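3-dehydroquinate dehydratase (Geobacillus kaustophilus, PDB 2YR1) probably catalyses the cis-dehydration of 3-dehydroquinate to 3-dehydroshikimate, the third step of the chorismate pathway, through a Schiff-base intermediate. Local coordinates at residues 8-12 and 13-17; 151-155 and 156-160; 212-215 and 216-220; 238-242 and 243-247. All coordinates share one frame; numbering follows the deposited sequence.

All four contacts are local, each made by neighbouring residues of one continuous stretch of chain. Contact 3 is the most buried; contact 2 lies at the surface, and contacts 1 and 4 are partly buried. Contact 1 is the antiparallel hairpin, apart from the parallel barrel, with an apolar face turned inward and a lysine on tryptophan outside. Contacts 2 and 4 are both helix starts with an apolar residue before the N-cap packed on the first turn, but contact 2 turns Leu-158 in to the barrel strands while contact 4 meets the second subunit. Contacts 3 and 4 touch, with centres about 10 Å apart, and Arg-216 and Gln-239 place both at the predicted substrate site.

Contact 1 of 4, residues 8-12 and 13-17; sequences IKVRN and IWIGG
Val-10 and Ile-15 meet on the inward face of this strand pair, the CG2 methyl of Val-10 lying 4.0 Å from CD1 of Ile-15. Ile-13 joins them, its CG2 set 4.4 Å from CB of Val-10, and Ile-8 extends the same face. Branched aliphatic residues suit both the extended backbone and the apolar surface beneath: Val-10 and Ile-8 rest on Trp-141, while Ile-13 and Ile-15 rest on Leu-48. Between the strands the backbone bonds are straight, Val-10 N giving its hydrogen to Ile-13 O at 2.8 Å with an N-H...O angle of 172°. Ile-8 and Ile-15 form a second hydrogen-bonded pair. The whole is a two-stranded antiparallel beta hairpin closed by a type I' turn from Val-10 to Ile-13, and it packs against the first residues of barrel strands 48-52 and 141-148, consistent with a lid over the N-terminal end of the TIM barrel.

The other face, carrying Lys-9 and Trp-14, is exposed. Lys-9 CG stands anti to the backbone N (chi1 -175°), and a bend at the next torsion carries CD across the indole, 3.5 Å from the centroid of its five-membered ring, a CH-pi contact over the face. Lys-9 CD is 3.4 Å from both NE1 and CE2 of Trp-14. The aliphatic stem of a lysine can thus shelter a surface indole. At the turn, Arg-11 reaches away from the hairpin to salt bridges with Glu-78 and Asp-116.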
loop_
_atom_site.group_PDB
_atom_site.type_symbol
_atom_site.label_atom_id
_atom_site.label_comp_id
_atom_site.label_asym_id
_atom_site.label_seq_id
_atom_site.Cartn_x
_atom_site.Cartn_y
_atom_site.Cartn_z
ATOM N N ILE A 8 7.920 1.631 22.409
ATOM C CA ILE A 8 8.181 0.793 23.561
ATOM C C ILE A 8 9.417 -0.048 23.278
ATOM O O ILE A 8 9.608 -0.566 22.178
ATOM C CB ILE A 8 6.969 -0.137 23.840
ATOM C CG1 ILE A 8 5.829 0.665 24.482
ATOM C CG2 ILE A 8 7.391 -1.312 24.689
ATOM C CD1 ILE A 8 6.125 1.180 25.844
ATOM N N LYS A 9 10.270 -0.177 24.280
ATOM C CA LYS A 9 11.488 -0.946 24.134
ATOM C C LYS A 9 11.279 -2.357 24.680
ATOM O O LYS A 9 10.941 -2.531 25.844
ATOM C CB LYS A 9 12.611 -0.251 24.908
ATOM C CG LYS A 9 13.962 -0.897 24.735
ATOM C CD LYS A 9 14.534 -0.619 23.373
ATOM C CE LYS A 9 15.958 -1.082 23.337
ATOM N NZ LYS A 9 16.690 -0.534 24.520
ATOM N N VAL A 10 11.454 -3.363 23.831
ATOM C CA VAL A 10 11.292 -4.744 24.258
ATOM C C VAL A 10 12.599 -5.440 23.910
ATOM O O VAL A 10 12.948 -5.562 22.739
ATOM C CB VAL A 10 10.080 -5.420 23.543
ATOM C CG1 VAL A 10 9.918 -6.871 24.006
ATOM C CG2 VAL A 10 8.796 -4.649 23.847
ATOM N N ARG A 11 13.344 -5.833 24.946
ATOM C CA ARG A 11 14.632 -6.519 24.811
ATOM C C ARG A 11 15.511 -6.081 23.653
ATOM O O ARG A 11 15.804 -6.916 22.792
ATOM C CB ARG A 11 14.461 -8.030 24.603
ATOM C CG ARG A 11 13.623 -8.812 25.563
ATOM C CD ARG A 11 13.606 -10.248 25.051
ATOM N NE ARG A 11 14.902 -10.900 25.202
ATOM C CZ ARG A 11 15.332 -11.429 26.346
ATOM N NH1 ARG A 11 14.561 -11.384 27.418
ATOM N NH2 ARG A 11 16.536 -11.980 26.424
ATOM N N ASN A 12 15.944 -4.830 23.590
ATOM C CA ASN A 12 16.810 -4.431 22.471
ATOM C C ASN A 12 16.121 -3.973 21.185
ATOM O O ASN A 12 16.776 -3.429 20.301
ATOM C CB ASN A 12 17.753 -5.573 22.101
ATOM C CG ASN A 12 19.186 -5.247 22.373
ATOM O OD1 ASN A 12 19.773 -4.385 21.712
ATOM N ND2 ASN A 12 19.772 -5.933 23.347
ATOM N N ILE A 13 14.820 -4.198 21.067
ATOM C CA ILE A 13 14.106 -3.783 19.865
ATOM C C ILE A 13 13.031 -2.752 20.231
ATOM O O ILE A 13 12.363 -2.876 21.268
ATOM C CB ILE A 13 13.424 -5.010 19.167
ATOM C CG1 ILE A 13 13.459 -4.852 17.649
ATOM C CG2 ILE A 13 11.980 -5.151 19.623
ATOM C CD1 ILE A 13 14.813 -5.098 17.050
ATOM N N TRP A 14 12.868 -1.737 19.383
ATOM C CA TRP A 14 11.842 -0.722 19.607
ATOM C C TRP A 14 10.610 -1.050 18.754
ATOM O O TRP A 14 10.747 -1.393 17.586
ATOM C CB TRP A 14 12.347 0.667 19.204
ATOM C CG TRP A 14 13.217 1.334 20.215
ATOM C CD1 TRP A 14 14.584 1.381 20.227
ATOM C CD2 TRP A 14 12.780 2.029 21.385
ATOM N NE1 TRP A 14 15.021 2.063 21.331
ATOM C CE2 TRP A 14 13.938 2.471 22.063
ATOM C CE3 TRP A 14 11.523 2.318 21.932
ATOM C CZ2 TRP A 14 13.876 3.191 23.265
ATOM C CZ3 TRP A 14 11.461 3.031 23.124
ATOM C CH2 TRP A 14 12.636 3.461 23.777
ATOM N N ILE A 15 9.419 -0.961 19.346
ATOM C CA ILE A 15 8.161 -1.202 18.618
ATOM C C ILE A 15 7.372 0.105 18.661
ATOM O O ILE A 15 7.050 0.620 19.749
ATOM C CB ILE A 15 7.262 -2.281 19.277
ATOM C CG1 ILE A 15 7.952 -3.646 19.285
ATOM C CG2 ILE A 15 5.936 -2.385 18.515
ATOM C CD1 ILE A 15 7.225 -4.643 20.157
ATOM N N GLY A 16 7.052 0.636 17.491
ATOM C CA GLY A 16 6.300 1.879 17.437
ATOM C C GLY A 16 7.174 3.066 17.054
ATOM O O GLY A 16 6.705 4.193 17.020
ATOM N N GLY A 17 8.446 2.814 16.760
ATOM C CA GLY A 17 9.339 3.901 16.389
ATOM C C GLY A 17 9.276 4.253 14.916
ATOM O O GLY A 17 8.206 4.373 14.318
#

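Contact 2 of 4, residues 151-155 and 156-160; sequences GTPRK and ETLLA
The puckered pyrrolidine ring of Pro-153 meets the helix through two of its carbons: CG lies 3.5 Å from CD2 of Leu-158, and CB lies 3.9 Å from CB of Thr-157. Pro-153 and Leu-158 cross at about a right angle. With Arg-154 at the N-cap, these two occupy the positions of a hydrophobic staple, which ties the chain before helix 155-167 to its first turn. Proline suits this place because it has no amide hydrogen to satisfy and offers a rigid apolar surface; Tyr-148 and Val-177 of the barrel strands complete the cluster around Leu-158.

The carbonyl of Arg-154 starts the helical bonding, Leu-158 N donating to Arg-154 O at 3.2 Å. Thr-157 N adds a weak bond to the same oxygen, and Lys-155 O accepts from Leu-159 N. The Lys-155 side chain leaves with CG anti to the backbone N (chi1 170°), then bends twice, at 73° and 55°, to bring NZ to a salt bridge with Glu-194 of helix 182-198. An alanine here would remove that ammonium group, and Glu-194 would probably be left without this charged mate. Thr-157 OG1, placed beside its own backbone N, shares a hydrogen bond of 2.9 Å with a water, which for its part accepts one from Arg-154 N at 3.2 Å.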
loop_
_atom_site.group_PDB
_atom_site.type_symbol
_atom_site.label_atom_id
_atom_site.label_comp_id
_atom_site.label_asym_id
_atom_site.label_seq_id
_atom_site.Cartn_x
_atom_site.Cartn_y
_atom_site.Cartn_z
ATOM N N GLY A 151 -15.163 -11.826 8.217
ATOM C CA GLY A 151 -15.461 -10.610 7.498
ATOM C C GLY A 151 -14.758 -9.433 8.119
ATOM O O GLY A 151 -13.899 -9.603 8.974
ATOM N N THR A 152 -15.146 -8.238 7.691
ATOM C CA THR A 152 -14.557 -7.002 8.181
ATOM C C THR A 152 -15.658 -6.112 8.767
ATOM O O THR A 152 -16.487 -5.560 8.040
ATOM C CB THR A 152 -13.847 -6.276 7.028
ATOM O OG1 THR A 152 -12.809 -7.122 6.523
ATOM C CG2 THR A 152 -13.259 -4.936 7.493
ATOM N N PRO A 153 -15.696 -5.988 10.103
ATOM C CA PRO A 153 -16.727 -5.141 10.720
ATOM C C PRO A 153 -16.570 -3.670 10.357
ATOM O O PRO A 153 -15.583 -3.271 9.736
ATOM C CB PRO A 153 -16.562 -5.404 12.220
ATOM C CG PRO A 153 -15.208 -5.967 12.361
ATOM C CD PRO A 153 -14.956 -6.759 11.110
ATOM N N ARG A 154 -17.549 -2.855 10.734
ATOM C CA ARG A 154 -17.465 -1.443 10.408
ATOM C C ARG A 154 -16.320 -0.757 11.147
ATOM O O ARG A 154 -15.908 -1.198 12.215
ATOM C CB ARG A 154 -18.782 -0.746 10.724
ATOM C CG ARG A 154 -18.844 0.661 10.168
ATOM C CD ARG A 154 -20.246 1.229 10.259
ATOM N NE ARG A 154 -20.469 2.249 9.236
ATOM C CZ ARG A 154 -21.670 2.698 8.875
ATOM N NH1 ARG A 154 -22.769 2.221 9.457
ATOM N NH2 ARG A 154 -21.771 3.615 7.919
ATOM N N LYS A 155 -15.809 0.317 10.555
ATOM C CA LYS A 155 -14.720 1.090 11.138
ATOM C C LYS A 155 -14.995 1.423 12.610
ATOM O O LYS A 155 -14.098 1.355 13.437
ATOM C CB LYS A 155 -14.519 2.387 10.357
ATOM C CG LYS A 155 -13.574 3.353 11.029
ATOM C CD LYS A 155 -13.825 4.789 10.593
ATOM C CE LYS A 155 -15.117 5.365 11.193
ATOM N NZ LYS A 155 -15.207 5.296 12.687
ATOM N N GLU A 156 -16.232 1.779 12.941
ATOM C CA GLU A 156 -16.576 2.098 14.337
ATOM C C GLU A 156 -16.298 0.939 15.303
ATOM O O GLU A 156 -15.850 1.137 16.428
ATOM C CB GLU A 156 -18.060 2.474 14.442
ATOM C CG GLU A 156 -18.356 3.445 15.577
ATOM C CD GLU A 156 -18.847 2.791 16.877
ATOM O OE1 GLU A 156 -18.202 1.819 17.354
ATOM O OE2 GLU A 156 -19.878 3.274 17.434
ATOM N N THR A 157 -16.603 -0.272 14.866
ATOM C CA THR A 157 -16.404 -1.462 15.693
ATOM C C THR A 157 -14.917 -1.699 15.927
ATOM O O THR A 157 -14.496 -2.003 17.041
ATOM C CB THR A 157 -17.031 -2.679 15.005
ATOM O OG1 THR A 157 -18.373 -2.350 14.638
ATOM C CG2 THR A 157 -17.071 -3.880 15.929
ATOM N N LEU A 158 -14.120 -1.537 14.871
ATOM C CA LEU A 158 -12.674 -1.737 14.970
ATOM C C LEU A 158 -12.069 -0.683 15.890
ATOM O O LEU A 158 -11.195 -0.979 16.716
ATOM C CB LEU A 158 -12.045 -1.669 13.567
ATOM C CG LEU A 158 -12.569 -2.758 12.622
ATOM C CD1 LEU A 158 -11.880 -2.668 11.266
ATOM C CD2 LEU A 158 -12.351 -4.136 13.258
ATOM N N LEU A 159 -12.529 0.553 15.742
ATOM C CA LEU A 159 -12.026 1.630 16.587
ATOM C C LEU A 159 -12.396 1.354 18.062
ATOM O O LEU A 159 -11.559 1.500 18.947
ATOM C CB LEU A 159 -12.587 2.972 16.113
ATOM C CG LEU A 159 -12.174 4.189 16.951
ATOM C CD1 LEU A 159 -10.657 4.215 17.144
ATOM C CD2 LEU A 159 -12.662 5.462 16.252
ATOM N N ALA A 160 -13.636 0.933 18.309
ATOM C CA ALA A 160 -14.089 0.619 19.661
ATOM C C ALA A 160 -13.274 -0.525 20.275
ATOM O O ALA A 160 -12.884 -0.455 21.446
ATOM C CB ALA A 160 -15.579 0.261 19.646
HETATM O O HOH W 1 -19.945 -3.828 12.639
#

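Contact 3 of 4, residues 212-215 and 216-220; sequences GAIT and RLAGW
Ile-214 O is gripped by two amides: Ala-218 N at 2.8 Å, nearly in line with the carbonyl, and Leu-217 N at 3.2 Å, which stands well above the carbonyl plane. Ala-213 O is shared in the same manner, with a bond of 2.9 Å from Arg-216 N and a weak one from Leu-217 N. Such mixing of i+3 and i+4 bonds marks a short helix, 213-218, that passes into a 3-10 segment before the last strand of the TIM barrel. Gly-219 N closes the turn on Thr-215 O at 3.0 Å; glycine suits this place because a CB would clash with that oxygen. Further on, the indole NE1 of Trp-220 makes a weak bond to Leu-217 O, which lies in the ring plane at its edge.

With chi1 at -173°, CG1 of Ile-214 stands opposite its amide nitrogen, and CD1 comes within 4.2 Å of Ala-218 CB. The same two residues pack across the dimer interface, Ile-214 on Ala-218 of the second subunit and Ala-218 on its Ile-214, the small alanine letting the isoleucine come close. On another side the extended Arg-216 starts from a CB 3.5 Å from Ala-213 O. With its stem packed against Gln-239 and Ile-240 and its NH2 bonded to Pro-237 O, the guanidinium is probably held in place to meet 3-dehydroquinate, for which Arg-216 is a predicted binding residue.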
loop_
_atom_site.group_PDB
_atom_site.type_symbol
_atom_site.label_atom_id
_atom_site.label_comp_id
_atom_site.label_asym_id
_atom_site.label_seq_id
_atom_site.Cartn_x
_atom_site.Cartn_y
_atom_site.Cartn_z
ATOM N N GLY A 212 -5.675 -8.616 1.630
ATOM C CA GLY A 212 -5.025 -7.842 2.668
ATOM C C GLY A 212 -3.508 -7.744 2.634
ATOM O O GLY A 212 -2.905 -7.150 3.533
ATOM N N ALA A 213 -2.879 -8.299 1.605
ATOM C CA ALA A 213 -1.429 -8.251 1.534
ATOM C C ALA A 213 -0.891 -6.833 1.699
ATOM O O ALA A 213 0.070 -6.611 2.443
ATOM C CB ALA A 213 -0.940 -8.838 0.210
ATOM N N ILE A 214 -1.511 -5.874 1.019
ATOM C CA ILE A 214 -1.036 -4.493 1.088
ATOM C C ILE A 214 -0.917 -3.995 2.512
ATOM O O ILE A 214 -0.024 -3.193 2.827
ATOM C CB ILE A 214 -1.946 -3.498 0.288
ATOM C CG1 ILE A 214 -1.303 -2.105 0.266
ATOM C CG2 ILE A 214 -3.334 -3.385 0.944
ATOM C CD1 ILE A 214 0.076 -2.040 -0.430
ATOM N N THR A 215 -1.811 -4.472 3.373
ATOM C CA THR A 215 -1.805 -4.035 4.759
ATOM C C THR A 215 -0.603 -4.522 5.563
ATOM O O THR A 215 -0.191 -3.872 6.532
ATOM C CB THR A 215 -3.114 -4.428 5.449
ATOM O OG1 THR A 215 -3.367 -3.508 6.503
ATOM C CG2 THR A 215 -3.043 -5.821 6.022
ATOM N N ARG A 216 -0.028 -5.648 5.157
ATOM C CA ARG A 216 1.138 -6.194 5.837
ATOM C C ARG A 216 2.407 -5.463 5.397
ATOM O O ARG A 216 3.419 -5.467 6.096
ATOM C CB ARG A 216 1.272 -7.705 5.525
ATOM C CG ARG A 216 0.053 -8.524 5.908
ATOM C CD ARG A 216 0.291 -10.026 5.689
ATOM N NE ARG A 216 -0.821 -10.865 6.124
ATOM C CZ ARG A 216 -1.110 -11.144 7.393
ATOM N NH1 ARG A 216 -0.374 -10.649 8.376
ATOM N NH2 ARG A 216 -2.130 -11.942 7.688
ATOM N N LEU A 217 2.350 -4.816 4.241
ATOM C CA LEU A 217 3.517 -4.119 3.720
ATOM C C LEU A 217 3.459 -2.608 3.930
ATOM O O LEU A 217 4.495 -1.950 3.933
ATOM C CB LEU A 217 3.664 -4.402 2.217
ATOM C CG LEU A 217 3.774 -5.854 1.722
ATOM C CD1 LEU A 217 3.648 -5.892 0.217
ATOM C CD2 LEU A 217 5.103 -6.468 2.162
ATOM N N ALA A 218 2.252 -2.065 4.098
ATOM C CA ALA A 218 2.090 -0.621 4.243
ATOM C C ALA A 218 1.276 -0.162 5.443
ATOM O O ALA A 218 1.054 1.027 5.617
ATOM C CB ALA A 218 1.463 -0.056 2.967
ATOM N N GLY A 219 0.824 -1.091 6.269
ATOM C CA GLY A 219 0.042 -0.692 7.420
ATOM C C GLY A 219 0.797 0.234 8.357
ATOM O O GLY A 219 0.189 1.078 9.015
ATOM N N TRP A 220 2.120 0.091 8.411
ATOM C CA TRP A 220 2.930 0.938 9.281
ATOM C C TRP A 220 2.800 2.415 8.952
ATOM O O TRP A 220 3.095 3.259 9.792
ATOM C CB TRP A 220 4.410 0.520 9.222
ATOM C CG TRP A 220 5.030 0.630 7.867
ATOM C CD1 TRP A 220 4.909 -0.256 6.830
ATOM C CD2 TRP A 220 5.823 1.717 7.378
ATOM N NE1 TRP A 220 5.576 0.215 5.728
ATOM C CE2 TRP A 220 6.147 1.424 6.034
ATOM C CE3 TRP A 220 6.292 2.909 7.945
ATOM C CZ2 TRP A 220 6.922 2.283 5.243
ATOM C CZ3 TRP A 220 7.068 3.763 7.161
ATOM C CH2 TRP A 220 7.373 3.441 5.818
#

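Contact 4 of 4, residues 238-242 and 243-247; sequences GQIPI and DDVRT
Ile-242 sends CG1 anti to its backbone N (chi1 -174°), and Arg-246, one turn on, turns CG beside its own N (chi1 -65°) before running straight to NE. The two chains therefore lie side by side, pointing the same way, with Ile-242 CD1 3.5 Å from NH2 of Arg-246. Arginine suits this border: its stem packs on Ile-242 and Ile-22, while NH2 makes a weak bond to Gln-45 O. A serine in its place would lack both stem and guanidinium, and would probably leave Ile-242 uncovered along one side and Gln-45 O without this donor.

Pro-241, the N-cap, accepts at its O from Val-245 N at 3.1 Å, in the carbonyl plane. Ahead of it, Ile-240 CG2 sits 3.8 Å from Asp-244 CB and equally far from CG2 of Val-245. Asp-244 OD2, 3.7 Å from Pro-241 CB, is hydrogen-bonded to Tyr-255 OH of the second subunit, and Asp-243 OD2 makes a salt bridge with Lys-44. In this first turn, the helix dipole probably favours both aspartates. The contact of Ile-240 with Val-245 spans the N-cap as a hydrophobic staple, fixing the start of the TIM barrel's last helix just after Gln-239, a predicted substrate-binding residue.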
loop_
_atom_site.group_PDB
_atom_site.type_symbol
_atom_site.label_atom_id
_atom_site.label_comp_id
_atom_site.label_asym_id
_atom_site.label_seq_id
_atom_site.Cartn_x
_atom_site.Cartn_y
_atom_site.Cartn_z
ATOM N N GLY A 238 -2.556 -15.074 4.161
ATOM C CA GLY A 238 -1.972 -13.861 3.611
ATOM C C GLY A 238 -0.592 -13.437 4.080
ATOM O O GLY A 238 -0.093 -12.410 3.636
ATOM N N GLN A 239 0.034 -14.202 4.968
ATOM C CA GLN A 239 1.367 -13.833 5.430
ATOM C C GLN A 239 2.360 -14.051 4.276
ATOM O O GLN A 239 2.327 -15.070 3.595
ATOM C CB GLN A 239 1.761 -14.661 6.668
ATOM C CG GLN A 239 0.820 -14.484 7.882
ATOM C CD GLN A 239 1.290 -15.239 9.122
ATOM O OE1 GLN A 239 2.029 -16.225 9.019
ATOM N NE2 GLN A 239 0.844 -14.794 10.299
ATOM N N ILE A 240 3.240 -13.073 4.086
ATOM C CA ILE A 240 4.248 -13.047 3.028
ATOM C C ILE A 240 5.626 -13.411 3.557
ATOM O O ILE A 240 5.944 -13.124 4.710
ATOM C CB ILE A 240 4.334 -11.618 2.416
ATOM C CG1 ILE A 240 3.027 -11.280 1.719
ATOM C CG2 ILE A 240 5.505 -11.479 1.463
ATOM C CD1 ILE A 240 1.904 -11.087 2.650
ATOM N N PRO A 241 6.458 -14.056 2.720
ATOM C CA PRO A 241 7.808 -14.434 3.135
ATOM C C PRO A 241 8.603 -13.220 3.602
ATOM O O PRO A 241 8.655 -12.170 2.942
ATOM C CB PRO A 241 8.389 -15.071 1.873
ATOM C CG PRO A 241 7.189 -15.764 1.298
ATOM C CD PRO A 241 6.110 -14.701 1.439
ATOM N N ILE A 242 9.231 -13.376 4.754
ATOM C CA ILE A 242 9.992 -12.310 5.356
ATOM C C ILE A 242 10.940 -11.551 4.418
ATOM O O ILE A 242 11.086 -10.323 4.535
ATOM C CB ILE A 242 10.758 -12.860 6.555
ATOM C CG1 ILE A 242 11.460 -11.721 7.291
ATOM C CG2 ILE A 242 11.736 -13.921 6.092
ATOM C CD1 ILE A 242 11.978 -12.137 8.651
ATOM N N ASP A 243 11.568 -12.264 3.487
ATOM C CA ASP A 243 12.493 -11.634 2.543
ATOM C C ASP A 243 11.783 -10.651 1.609
ATOM O O ASP A 243 12.309 -9.581 1.292
ATOM C CB ASP A 243 13.214 -12.709 1.715
ATOM C CG ASP A 243 14.262 -13.460 2.523
ATOM O OD1 ASP A 243 14.900 -12.832 3.404
ATOM O OD2 ASP A 243 14.456 -14.670 2.270
ATOM N N ASP A 244 10.585 -11.016 1.164
ATOM C CA ASP A 244 9.829 -10.134 0.284
ATOM C C ASP A 244 9.277 -8.940 1.068
ATOM O O ASP A 244 9.185 -7.834 0.544
ATOM C CB ASP A 244 8.720 -10.919 -0.424
ATOM C CG ASP A 244 9.279 -12.001 -1.362
ATOM O OD1 ASP A 244 10.187 -11.696 -2.153
ATOM O OD2 ASP A 244 8.814 -13.155 -1.311
ATOM N N VAL A 245 8.925 -9.153 2.331
ATOM C CA VAL A 245 8.432 -8.053 3.155
ATOM C C VAL A 245 9.536 -7.003 3.308
ATOM O O VAL A 245 9.293 -5.804 3.136
ATOM C CB VAL A 245 7.987 -8.555 4.540
ATOM C CG1 VAL A 245 7.637 -7.390 5.430
ATOM C CG2 VAL A 245 6.754 -9.443 4.386
ATOM N N ARG A 246 10.753 -7.465 3.616
ATOM C CA ARG A 246 11.922 -6.587 3.776
ATOM C C ARG A 246 12.195 -5.786 2.497
ATOM O O ARG A 246 12.478 -4.593 2.544
ATOM C CB ARG A 246 13.186 -7.408 4.106
ATOM C CG ARG A 246 13.166 -8.142 5.440
ATOM C CD ARG A 246 14.416 -9.020 5.566
ATOM N NE ARG A 246 14.513 -9.737 6.837
ATOM C CZ ARG A 246 14.513 -9.138 8.022
ATOM N NH1 ARG A 246 14.412 -7.812 8.091
ATOM N NH2 ARG A 246 14.635 -9.856 9.133
ATOM N N THR A 247 12.120 -6.460 1.359
ATOM C CA THR A 247 12.350 -5.812 0.065
ATOM C C THR A 247 11.438 -4.592 -0.088
ATOM O O THR A 247 11.896 -3.477 -0.360
ATOM C CB THR A 247 12.055 -6.793 -1.100
ATOM O OG1 THR A 247 12.988 -7.876 -1.055
ATOM C CG2 THR A 247 12.152 -6.092 -2.451
#